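ABC transporter periplasmic peptide-binding protein (Pseudoalteromonas, PDB 4QFL) binds dipeptides such as Ala-Phe in the periplasm and probably delivers them to an ABC transporter for uptake. Local coordinates at residues 130-135 with 192-197; 212-217 with 227-232; 287-292 with 506-511. All coordinates share one frame; numbering follows the deposited sequence. Where two conformers were deposited one is given.

How the contacts relate
From the N terminus, contact 1 comes first: the loop 130-135, after helix 115-126, meets helix 188-196, closing a long loop over 56 residues that include two strands of the antiparallel four-stranded sheet. Contact 2 follows at once. It closes a short hairpin between strands 213-219 and 223-228. Contact 3 opens only later and spans the longest interval, 213 residues, to bring strand 500-513 back beside residues 287-292. The three loops run in series; none nests in or crosses another. Contacts 1 and 3 lie on opposite sides of the chain's centre, with centres about 39 Å apart. Contact 3 alone comes near the bound alanine and phenylalanine.

Contact 1. Residues 130-135 with 192-197; sequences NPYHFV and MALKAN
A loop of two type I beta turns, 130-133 and 132-135, rests against the last turns of helix 188-196, with Tyr132 and Pro131 touching its Met192, Leu194 and Lys195. The Tyr132 ring runs out toward the helix. Tyr132 OH lies 3.6 Å from Leu194 CB, the two side chains crossing at about a right angle. The hydroxyl hydrogen-bonds to the carbonyl O of Ala191, one residue before the segment. Met192 starts off pointing away from the loop. Bends at chi2 (-41°) and chi3 (104°) bring its methyl back, and Met192 CE stops 4.0 Å from Tyr132 CE1, the two side chains sliding past each other in opposite directions. Met192 CE is also 4.2 Å from Pro131 CG. The neighbouring ring atom, Pro131 CB, lies 4.0 Å from Lys195 CD. The lysine chain runs extended to CE and bends at chi4, which keeps NZ near the proline. The base of the loop is fixed by an Asx turn: Asn130 OD1 accepts from Tyr132 N at 2.7 Å, in the carbonyl plane. Asn130 ND2 is held in turn by Ser123 OG of helix 115-126. Phe120 of that helix and Phe203 also meet the Tyr132 ring. The contact between the segments is therefore apolar, and the tyrosine's hydroxyl is satisfied by the carbonyl O of Ala191 on the helix.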
loop_
_atom_site.group_PDB
_atom_site.type_symbol
_atom_site.label_atom_id
_atom_site.label_comp_id
_atom_site.label_asym_id
_atom_site.label_seq_id
_atom_site.Cartn_x
_atom_site.Cartn_y
_atom_site.Cartn_z
ATOM N N ASN A 130 -0.924 17.613 -19.613
ATOM C CA ASN A 130 -0.984 18.237 -18.302
ATOM C C ASN A 130 0.412 18.714 -17.939
ATOM O O ASN A 130 1.362 17.951 -18.005
ATOM C CB ASN A 130 -1.537 17.258 -17.261
ATOM C CG ASN A 130 -1.687 17.888 -15.895
ATOM O OD1 ASN A 130 -0.720 18.412 -15.340
ATOM N ND2 ASN A 130 -2.901 17.861 -15.352
ATOM N N PRO A 131 0.541 19.985 -17.555
ATOM C CA PRO A 131 1.875 20.548 -17.356
ATOM C C PRO A 131 2.620 19.872 -16.217
ATOM O O PRO A 131 3.815 20.089 -16.048
ATOM C CB PRO A 131 1.582 22.006 -17.016
ATOM C CG PRO A 131 0.201 21.990 -16.467
ATOM C CD PRO A 131 -0.518 20.957 -17.248
ATOM N N TYR A 132 1.921 19.056 -15.441
ATOM C CA TYR A 132 2.555 18.370 -14.325
ATOM C C TYR A 132 2.726 16.877 -14.586
ATOM O O TYR A 132 3.272 16.144 -13.758
ATOM C CB TYR A 132 1.760 18.610 -13.054
ATOM C CG TYR A 132 2.119 19.906 -12.391
ATOM C CD1 TYR A 132 1.607 21.118 -12.848
ATOM C CD2 TYR A 132 2.976 19.920 -11.311
ATOM C CE1 TYR A 132 1.948 22.312 -12.236
ATOM C CE2 TYR A 132 3.319 21.094 -10.688
ATOM C CZ TYR A 132 2.808 22.290 -11.148
ATOM O OH TYR A 132 3.174 23.446 -10.499
ATOM N N HIS A 133 2.276 16.431 -15.748
ATOM C CA HIS A 133 2.381 15.019 -16.076
ATOM C C HIS A 133 3.798 14.503 -15.881
ATOM O O HIS A 133 4.002 13.432 -15.311
ATOM C CB HIS A 133 1.926 14.740 -17.505
ATOM C CG HIS A 133 1.956 13.288 -17.861
ATOM N ND1 HIS A 133 1.175 12.350 -17.221
ATOM C CD2 HIS A 133 2.693 12.607 -18.772
ATOM C CE1 HIS A 133 1.417 11.155 -17.734
ATOM N NE2 HIS A 133 2.334 11.285 -18.676
ATOM N N PHE A 134 4.775 15.270 -16.347
ATOM C CA PHE A 134 6.172 14.841 -16.284
ATOM C C PHE A 134 6.964 15.456 -15.121
ATOM O O PHE A 134 8.193 15.361 -15.084
ATOM C CB PHE A 134 6.887 15.140 -17.603
ATOM C CG PHE A 134 6.341 14.385 -18.781
ATOM C CD1 PHE A 134 6.575 13.030 -18.919
ATOM C CD2 PHE A 134 5.622 15.039 -19.762
ATOM C CE1 PHE A 134 6.076 12.339 -20.008
ATOM C CE2 PHE A 134 5.124 14.354 -20.852
ATOM C CZ PHE A 134 5.353 13.010 -20.977
ATOM N N VAL A 135 6.273 16.077 -14.172
ATOM C CA VAL A 135 6.970 16.669 -13.039
ATOM C C VAL A 135 7.422 15.603 -12.069
ATOM O O VAL A 135 6.754 14.585 -11.893
ATOM C CB VAL A 135 6.114 17.703 -12.304
ATOM C CG1 VAL A 135 6.698 18.003 -10.931
ATOM C CG2 VAL A 135 6.014 18.958 -13.133
ATOM N N MET A 192 -0.781 25.970 -10.595
ATOM C CA MET A 192 -0.649 26.998 -11.626
ATOM C C MET A 192 0.204 28.175 -11.151
ATOM O O MET A 192 0.906 28.808 -11.939
ATOM C CB MET A 192 -2.035 27.479 -12.067
ATOM C CG MET A 192 -2.810 26.456 -12.881
ATOM S SD MET A 192 -1.737 25.614 -14.072
ATOM C CE MET A 192 -1.502 24.033 -13.271
ATOM N N ALA A 193 0.143 28.449 -9.855
ATOM C CA ALA A 193 0.971 29.475 -9.230
ATOM C C ALA A 193 2.458 29.122 -9.291
ATOM O O ALA A 193 3.285 29.925 -9.731
ATOM C CB ALA A 193 0.547 29.673 -7.789
ATOM N N LEU A 194 2.798 27.923 -8.833
ATOM C CA LEU A 194 4.173 27.450 -8.882
ATOM C C LEU A 194 4.717 27.419 -10.307
ATOM O O LEU A 194 5.868 27.778 -10.552
ATOM C CB LEU A 194 4.270 26.064 -8.249
ATOM C CG LEU A 194 4.041 25.976 -6.742
ATOM C CD1 LEU A 194 4.186 24.539 -6.298
ATOM C CD2 LEU A 194 5.033 26.846 -6.009
ATOM N N LYS A 195 3.885 26.984 -11.246
ATOM C CA LYS A 195 4.262 26.961 -12.657
ATOM C C LYS A 195 4.721 28.341 -13.117
ATOM O O LYS A 195 5.764 28.476 -13.760
ATOM C CB LYS A 195 3.099 26.461 -13.517
ATOM C CG LYS A 195 3.354 26.441 -15.008
ATOM C CD LYS A 195 2.194 25.789 -15.745
ATOM C CE LYS A 195 2.166 26.181 -17.215
ATOM N NZ LYS A 195 3.353 25.698 -17.974
ATOM N N ALA A 196 3.953 29.366 -12.771
ATOM C CA ALA A 196 4.321 30.733 -13.116
ATOM C C ALA A 196 5.755 31.049 -12.691
ATOM O O ALA A 196 6.471 31.754 -13.386
ATOM C CB ALA A 196 3.355 31.711 -12.488
ATOM N N ASN A 197 6.179 30.520 -11.552
ATOM C CA ASN A 197 7.540 30.744 -11.084
ATOM C C ASN A 197 8.529 29.691 -11.561
ATOM O O ASN A 197 9.710 29.741 -11.210
ATOM C CB ASN A 197 7.570 30.804 -9.556
ATOM C CG ASN A 197 6.888 32.028 -9.019
ATOM O OD1 ASN A 197 6.609 32.962 -9.769
ATOM N ND2 ASN A 197 6.621 32.045 -7.717
#

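Contact 2. Residues 212-217 with 227-232; sequences PYIYKE and YKNADY
Ile214 lies over one face of the Tyr227 ring. Ile214 CB sits 4.0 Å from the centroid of the Tyr227 ring, 21° off the normal, a CH-pi contact. Ile214 CG2 branches toward the phenol end, 3.7 Å from Tyr227 OH. Ile214 CG1 takes the other branch and meets Asn229 CB at 3.8 Å. CD1, at the tip, returns to the ring at Tyr227 CE2. Tyr227 was modelled in two conformers, so these ring contacts hold for one of them and are less certain. In that conformer CG lies between the backbone N and the carbonyl carbon (chi1 67°), which folds the ring across the neighbouring strand. The two strands form a beta hairpin, and Ile214 and Tyr227 are a hydrogen-bonded antiparallel pair in it. Ile214 N gives to Tyr227 O at 2.7 Å, and Tyr227 N gives to Ile214 O at 3.0 Å. Beyond the strand, Asn229 N gives to Pro212 O. Asn229 OD1 accepts from Asp231 N, an Asx turn that starts the chain's bend back toward Pro212. There Pro212 lies over one face of the Tyr232 ring, a CH-pi contact, with Pro212 CB 4.1 Å from the ring centroid and 13° off the normal. Tyr232 OH is hydrogen-bonded to Asp62 OD1. An alanine here, lacking ring and hydroxyl, would probably leave Pro212 without its cover and Asp62 without this partner.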
loop_
_atom_site.group_PDB
_atom_site.type_symbol
_atom_site.label_atom_id
_atom_site.label_comp_id
_atom_site.label_asym_id
_atom_site.label_seq_id
_atom_site.Cartn_x
_atom_site.Cartn_y
_atom_site.Cartn_z
ATOM N N PRO A 212 -7.577 17.701 7.154
ATOM C CA PRO A 212 -7.680 18.177 8.546
ATOM C C PRO A 212 -6.417 18.832 9.108
ATOM O O PRO A 212 -6.517 19.557 10.091
ATOM C CB PRO A 212 -8.004 16.901 9.334
ATOM C CG PRO A 212 -7.511 15.789 8.486
ATOM C CD PRO A 212 -7.736 16.242 7.062
ATOM N N TYR A 213 -5.257 18.568 8.512
ATOM C CA TYR A 213 -4.013 19.178 8.973
ATOM C C TYR A 213 -3.260 19.804 7.820
ATOM O O TYR A 213 -3.446 19.432 6.668
ATOM C CB TYR A 213 -3.138 18.156 9.693
ATOM C CG TYR A 213 -3.875 17.427 10.786
ATOM C CD1 TYR A 213 -3.964 17.962 12.074
ATOM C CD2 TYR A 213 -4.495 16.210 10.534
ATOM C CE1 TYR A 213 -4.646 17.296 13.088
ATOM C CE2 TYR A 213 -5.182 15.537 11.539
ATOM C CZ TYR A 213 -5.254 16.088 12.814
ATOM O OH TYR A 213 -5.931 15.420 13.814
ATOM N N ILE A 214 -2.401 20.761 8.147
ATOM C CA ILE A 214 -1.695 21.554 7.157
ATOM C C ILE A 214 -0.212 21.354 7.339
ATOM O O ILE A 214 0.260 21.171 8.458
ATOM C CB ILE A 214 -2.008 23.051 7.330
ATOM C CG1 ILE A 214 -3.519 23.270 7.323
ATOM C CG2 ILE A 214 -1.328 23.878 6.253
ATOM C CD1 ILE A 214 -3.917 24.711 7.504
ATOM N N TYR A 215 0.527 21.387 6.242
ATOM C CA TYR A 215 1.981 21.252 6.290
ATOM C C TYR A 215 2.650 22.442 6.985
ATOM O O TYR A 215 2.379 23.603 6.653
ATOM C CB TYR A 215 2.534 21.091 4.875
ATOM C CG TYR A 215 4.038 21.074 4.783
ATOM C CD1 TYR A 215 4.764 22.261 4.770
ATOM C CD2 TYR A 215 4.734 19.875 4.683
ATOM C CE1 TYR A 215 6.140 22.254 4.672
ATOM C CE2 TYR A 215 6.114 19.857 4.586
ATOM C CZ TYR A 215 6.808 21.054 4.577
ATOM O OH TYR A 215 8.176 21.052 4.480
ATOM N N LYS A 216 3.523 22.145 7.946
ATOM C CA LYS A 216 4.325 23.173 8.617
ATOM C C LYS A 216 5.826 23.002 8.345
ATOM O O LYS A 216 6.488 23.927 7.875
ATOM C CB LYS A 216 4.045 23.170 10.123
ATOM C CG LYS A 216 4.823 24.199 10.913
ATOM C CD LYS A 216 4.419 25.614 10.540
ATOM C CE LYS A 216 5.352 26.654 11.175
ATOM N NZ LYS A 216 5.313 26.634 12.669
ATOM N N GLU A 217 6.354 21.807 8.604
ATOM C CA GLU A 217 7.795 21.611 8.647
ATOM C C GLU A 217 8.210 20.167 8.367
ATOM O O GLU A 217 7.477 19.228 8.659
ATOM C CB GLU A 217 8.288 22.029 10.035
ATOM C CG GLU A 217 9.788 22.057 10.231
ATOM C CD GLU A 217 10.159 22.349 11.674
ATOM O OE1 GLU A 217 9.329 22.954 12.386
ATOM O OE2 GLU A 217 11.268 21.965 12.102
ATOM N N TYR A 227 -0.010 21.160 11.430
ATOM C CA TYR A 227 -0.900 21.810 12.380
ATOM C C TYR A 227 -2.352 21.764 11.927
ATOM O O TYR A 227 -2.653 21.585 10.745
ATOM C CB TYR A 227 -0.454 23.241 12.684
ATOM C CG TYR A 227 -0.553 24.197 11.524
ATOM C CD1 TYR A 227 0.405 24.202 10.521
ATOM C CD2 TYR A 227 -1.594 25.106 11.442
ATOM C CE1 TYR A 227 0.324 25.081 9.462
ATOM C CE2 TYR A 227 -1.684 25.990 10.393
ATOM C CZ TYR A 227 -0.723 25.977 9.406
ATOM O OH TYR A 227 -0.812 26.862 8.359
ATOM N N LYS A 228 -3.248 21.922 12.887
ATOM C CA LYS A 228 -4.673 21.799 12.636
ATOM C C LYS A 228 -5.166 22.778 11.559
ATOM O O LYS A 228 -4.772 23.949 11.520
ATOM C CB LYS A 228 -5.438 21.978 13.953
ATOM C CG LYS A 228 -6.582 22.948 13.901
ATOM C CD LYS A 228 -7.426 22.868 15.163
ATOM C CE LYS A 228 -8.769 23.550 14.954
ATOM N NZ LYS A 228 -9.748 23.240 16.028
ATOM N N ASN A 229 -6.003 22.275 10.659
ATOM C CA ASN A 229 -6.695 23.123 9.691
ATOM C C ASN A 229 -7.987 23.665 10.289
ATOM O O ASN A 229 -8.984 22.943 10.376
ATOM C CB ASN A 229 -7.001 22.351 8.408
ATOM C CG ASN A 229 -7.880 23.137 7.450
ATOM O OD1 ASN A 229 -8.127 24.329 7.646
ATOM N ND2 ASN A 229 -8.354 22.473 6.411
ATOM N N ALA A 230 -7.964 24.934 10.696
ATOM C CA ALA A 230 -9.114 25.559 11.360
ATOM C C ALA A 230 -10.350 25.646 10.463
ATOM O O ALA A 230 -11.468 25.791 10.950
ATOM C CB ALA A 230 -8.734 26.940 11.883
ATOM N N ASP A 231 -10.133 25.544 9.155
ATOM C CA ASP A 231 -11.197 25.699 8.164
ATOM C C ASP A 231 -11.617 24.383 7.545
ATOM O O ASP A 231 -12.178 24.372 6.455
ATOM C CB ASP A 231 -10.747 26.628 7.040
ATOM C CG ASP A 231 -10.895 28.090 7.400
ATOM O OD1 ASP A 231 -11.983 28.477 7.891
ATOM O OD2 ASP A 231 -9.921 28.850 7.198
ATOM N N TYR A 232 -11.352 23.279 8.233
ATOM C CA TYR A 232 -11.651 21.962 7.679
ATOM C C TYR A 232 -13.155 21.708 7.508
ATOM O O TYR A 232 -13.937 21.870 8.436
ATOM C CB TYR A 232 -11.002 20.859 8.522
ATOM C CG TYR A 232 -11.153 19.492 7.903
ATOM C CD1 TYR A 232 -10.773 19.268 6.593
ATOM C CD2 TYR A 232 -11.675 18.431 8.623
ATOM C CE1 TYR A 232 -10.914 18.033 6.010
ATOM C CE2 TYR A 232 -11.816 17.180 8.048
ATOM C CZ TYR A 232 -11.434 16.992 6.737
ATOM O OH TYR A 232 -11.558 15.761 6.140
#

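Contact 3. Residues 287-292 with 506-511; sequences ETNLNI and GMRFQA. With GOL (glycerol), chain E.
Glu287 and Arg508 are joined by two backbone hydrogen bonds, with Arg508 N giving to Glu287 O at 2.8 Å and Glu287 N giving to Arg508 O at 2.9 Å. The Met507 side chain bends at chi2 (-66°) and chi3 (-58°). Its methyl is modelled too close to the Glu287 carbonyl group to be trusted, so the position of CE is doubtful. Past the pair the backbones part, and a glycerol, probably from the crystallisation liquor, bridges them. Glycerol O2 accepts from Asn289 N and donates to Gly506 O at 2.7 Å. O1 donates to Asn289 O, and glycerol O3 is hydrogen-bonded to Thr288 OG1 at 3.0 Å. Met507 SD packs on glycerol C3 at 3.6 Å. All three glycerol hydroxyls are thus engaged.

The pair is antiparallel and joins the end of strand 282-287 to strand 500-513. Strand 291-297 also pairs with 500-513, so residues 288-290 link two strands that both lie against it. Asn291, at the start of the second, points toward Gly506, and its side chain is about 7 Å from the bound alanine. Ile384 and Tyr385 touch it, and Tyr385 belongs to the phenylalanine pocket.

Asn289 CB and Arg508 CB touch at 3.9 Å. Beyond them the arginine runs extended from CG to NE. Its far end is fixed by main-chain carbonyls: NH1 gives to Gly522 O and NH2 to Gly525 O. Glu287 OE2 takes the N-H of the same Gly522. The two side chains, on one face of the sheet, do not bond to each other, as Glu287 OE2 stays 6.0 Å from Arg508 NE. Their opposite charges may still attract weakly.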
loop_
_atom_site.group_PDB
_atom_site.type_symbol
_atom_site.label_atom_id
_atom_site.label_comp_id
_atom_site.label_asym_id
_atom_site.label_seq_id
_atom_site.Cartn_x
_atom_site.Cartn_y
_atom_site.Cartn_z
ATOM N N GLU A 287 -6.250 -5.632 15.072
ATOM C CA GLU A 287 -7.397 -5.767 14.186
ATOM C C GLU A 287 -7.119 -6.682 13.002
ATOM O O GLU A 287 -5.976 -6.793 12.547
ATOM C CB GLU A 287 -7.822 -4.400 13.670
ATOM C CG GLU A 287 -7.894 -3.341 14.739
ATOM C CD GLU A 287 -8.349 -1.986 14.196
ATOM O OE1 GLU A 287 -8.512 -1.053 15.017
ATOM O OE2 GLU A 287 -8.549 -1.848 12.960
ATOM N N THR A 288 -8.171 -7.335 12.508
ATOM C CA THR A 288 -8.059 -8.121 11.294
ATOM C C THR A 288 -7.860 -7.183 10.106
ATOM O O THR A 288 -8.325 -6.037 10.124
ATOM C CB THR A 288 -9.304 -8.981 11.055
ATOM O OG1 THR A 288 -9.119 -9.730 9.853
ATOM C CG2 THR A 288 -10.529 -8.114 10.891
ATOM N N ASN A 289 -7.173 -7.661 9.075
ATOM C CA ASN A 289 -6.788 -6.785 7.974
ATOM C C ASN A 289 -6.473 -7.579 6.712
ATOM O O ASN A 289 -5.920 -8.673 6.774
ATOM C CB ASN A 289 -5.604 -5.909 8.411
ATOM C CG ASN A 289 -5.049 -5.063 7.287
ATOM O OD1 ASN A 289 -4.243 -5.539 6.486
ATOM N ND2 ASN A 289 -5.448 -3.794 7.237
ATOM N N LEU A 290 -6.859 -7.028 5.571
ATOM C CA LEU A 290 -6.599 -7.654 4.283
ATOM C C LEU A 290 -5.145 -7.421 3.882
ATOM O O LEU A 290 -4.758 -6.322 3.500
ATOM C CB LEU A 290 -7.512 -7.045 3.234
ATOM C CG LEU A 290 -9.015 -7.260 3.345
ATOM C CD1 LEU A 290 -9.722 -6.268 2.444
ATOM C CD2 LEU A 290 -9.366 -8.702 2.974
ATOM N N ASN A 291 -4.329 -8.454 3.995
ATOM C CA ASN A 291 -2.932 -8.334 3.633
ATOM C C ASN A 291 -2.372 -9.687 3.291
ATOM O O ASN A 291 -2.959 -10.711 3.629
ATOM C CB ASN A 291 -2.121 -7.698 4.766
ATOM C CG ASN A 291 -2.079 -8.558 6.013
ATOM O OD1 ASN A 291 -2.894 -8.400 6.927
ATOM N ND2 ASN A 291 -1.123 -9.463 6.065
ATOM N N ILE A 292 -1.244 -9.688 2.596
ATOM C CA ILE A 292 -0.517 -10.920 2.327
ATOM C C ILE A 292 0.975 -10.684 2.415
ATOM O O ILE A 292 1.483 -9.681 1.924
ATOM C CB ILE A 292 -0.846 -11.469 0.943
ATOM C CG1 ILE A 292 -0.037 -12.749 0.674
ATOM C CG2 ILE A 292 -0.630 -10.398 -0.109
ATOM C CD1 ILE A 292 -0.553 -13.966 1.415
ATOM N N GLY A 506 -0.960 -11.179 8.380
ATOM C CA GLY A 506 -0.745 -10.642 9.715
ATOM C C GLY A 506 -1.951 -9.933 10.322
ATOM O O GLY A 506 -2.933 -9.630 9.633
ATOM N N MET A 507 -1.877 -9.696 11.635
ATOM C CA MET A 507 -2.823 -8.823 12.336
ATOM C C MET A 507 -2.278 -7.401 12.291
ATOM O O MET A 507 -1.062 -7.192 12.268
ATOM C CB MET A 507 -3.002 -9.262 13.797
ATOM C CG MET A 507 -3.720 -10.591 13.971
ATOM S SD MET A 507 -5.424 -10.468 13.426
ATOM C CE MET A 507 -5.982 -9.158 14.488
ATOM N N ARG A 508 -3.175 -6.424 12.257
ATOM C CA ARG A 508 -2.767 -5.028 12.270
ATOM C C ARG A 508 -2.677 -4.507 13.710
ATOM O O ARG A 508 -3.689 -4.403 14.390
ATOM C CB ARG A 508 -3.755 -4.201 11.454
ATOM C CG ARG A 508 -3.299 -2.792 11.181
ATOM C CD ARG A 508 -4.256 -2.057 10.264
ATOM N NE ARG A 508 -3.620 -0.862 9.727
ATOM C CZ ARG A 508 -4.082 -0.178 8.691
ATOM N NH1 ARG A 508 -5.201 -0.565 8.098
ATOM N NH2 ARG A 508 -3.430 0.885 8.252
ATOM N N PHE A 509 -1.469 -4.195 14.173
ATOM C CA PHE A 509 -1.268 -3.691 15.536
ATOM C C PHE A 509 -0.888 -2.208 15.567
ATOM O O PHE A 509 -0.218 -1.711 14.671
ATOM C CB PHE A 509 -0.135 -4.438 16.247
ATOM C CG PHE A 509 -0.434 -5.870 16.575
ATOM C CD1 PHE A 509 -1.120 -6.201 17.736
ATOM C CD2 PHE A 509 0.024 -6.890 15.750
ATOM C CE1 PHE A 509 -1.374 -7.518 18.049
ATOM C CE2 PHE A 509 -0.228 -8.216 16.054
ATOM C CZ PHE A 509 -0.931 -8.531 17.208
ATOM N N GLN A 510 -1.294 -1.515 16.623
ATOM C CA GLN A 510 -0.769 -0.189 16.912
ATOM C C GLN A 510 -0.758 0.099 18.405
ATOM O O GLN A 510 -1.734 -0.170 19.104
ATOM C CB GLN A 510 -1.568 0.894 16.209
ATOM C CG GLN A 510 -1.055 2.290 16.505
ATOM C CD GLN A 510 -1.779 3.323 15.694
ATOM O OE1 GLN A 510 -2.850 3.784 16.078
ATOM N NE2 GLN A 510 -1.214 3.676 14.544
ATOM N N ALA A 511 0.350 0.648 18.891
ATOM C CA ALA A 511 0.439 1.005 20.296
ATOM C C ALA A 511 0.255 2.499 20.479
ATOM O O ALA A 511 0.681 3.293 19.653
ATOM C CB ALA A 511 1.765 0.560 20.884
HETATM C C1 GOL E . -6.504 -11.706 8.061
HETATM O O1 GOL E . -5.814 -11.402 6.875
HETATM C C2 GOL E . -5.609 -11.479 9.275
HETATM O O2 GOL E . -5.634 -10.112 9.623
HETATM C C3 GOL E . -6.132 -12.320 10.440
HETATM O O3 GOL E . -7.533 -12.123 10.570
#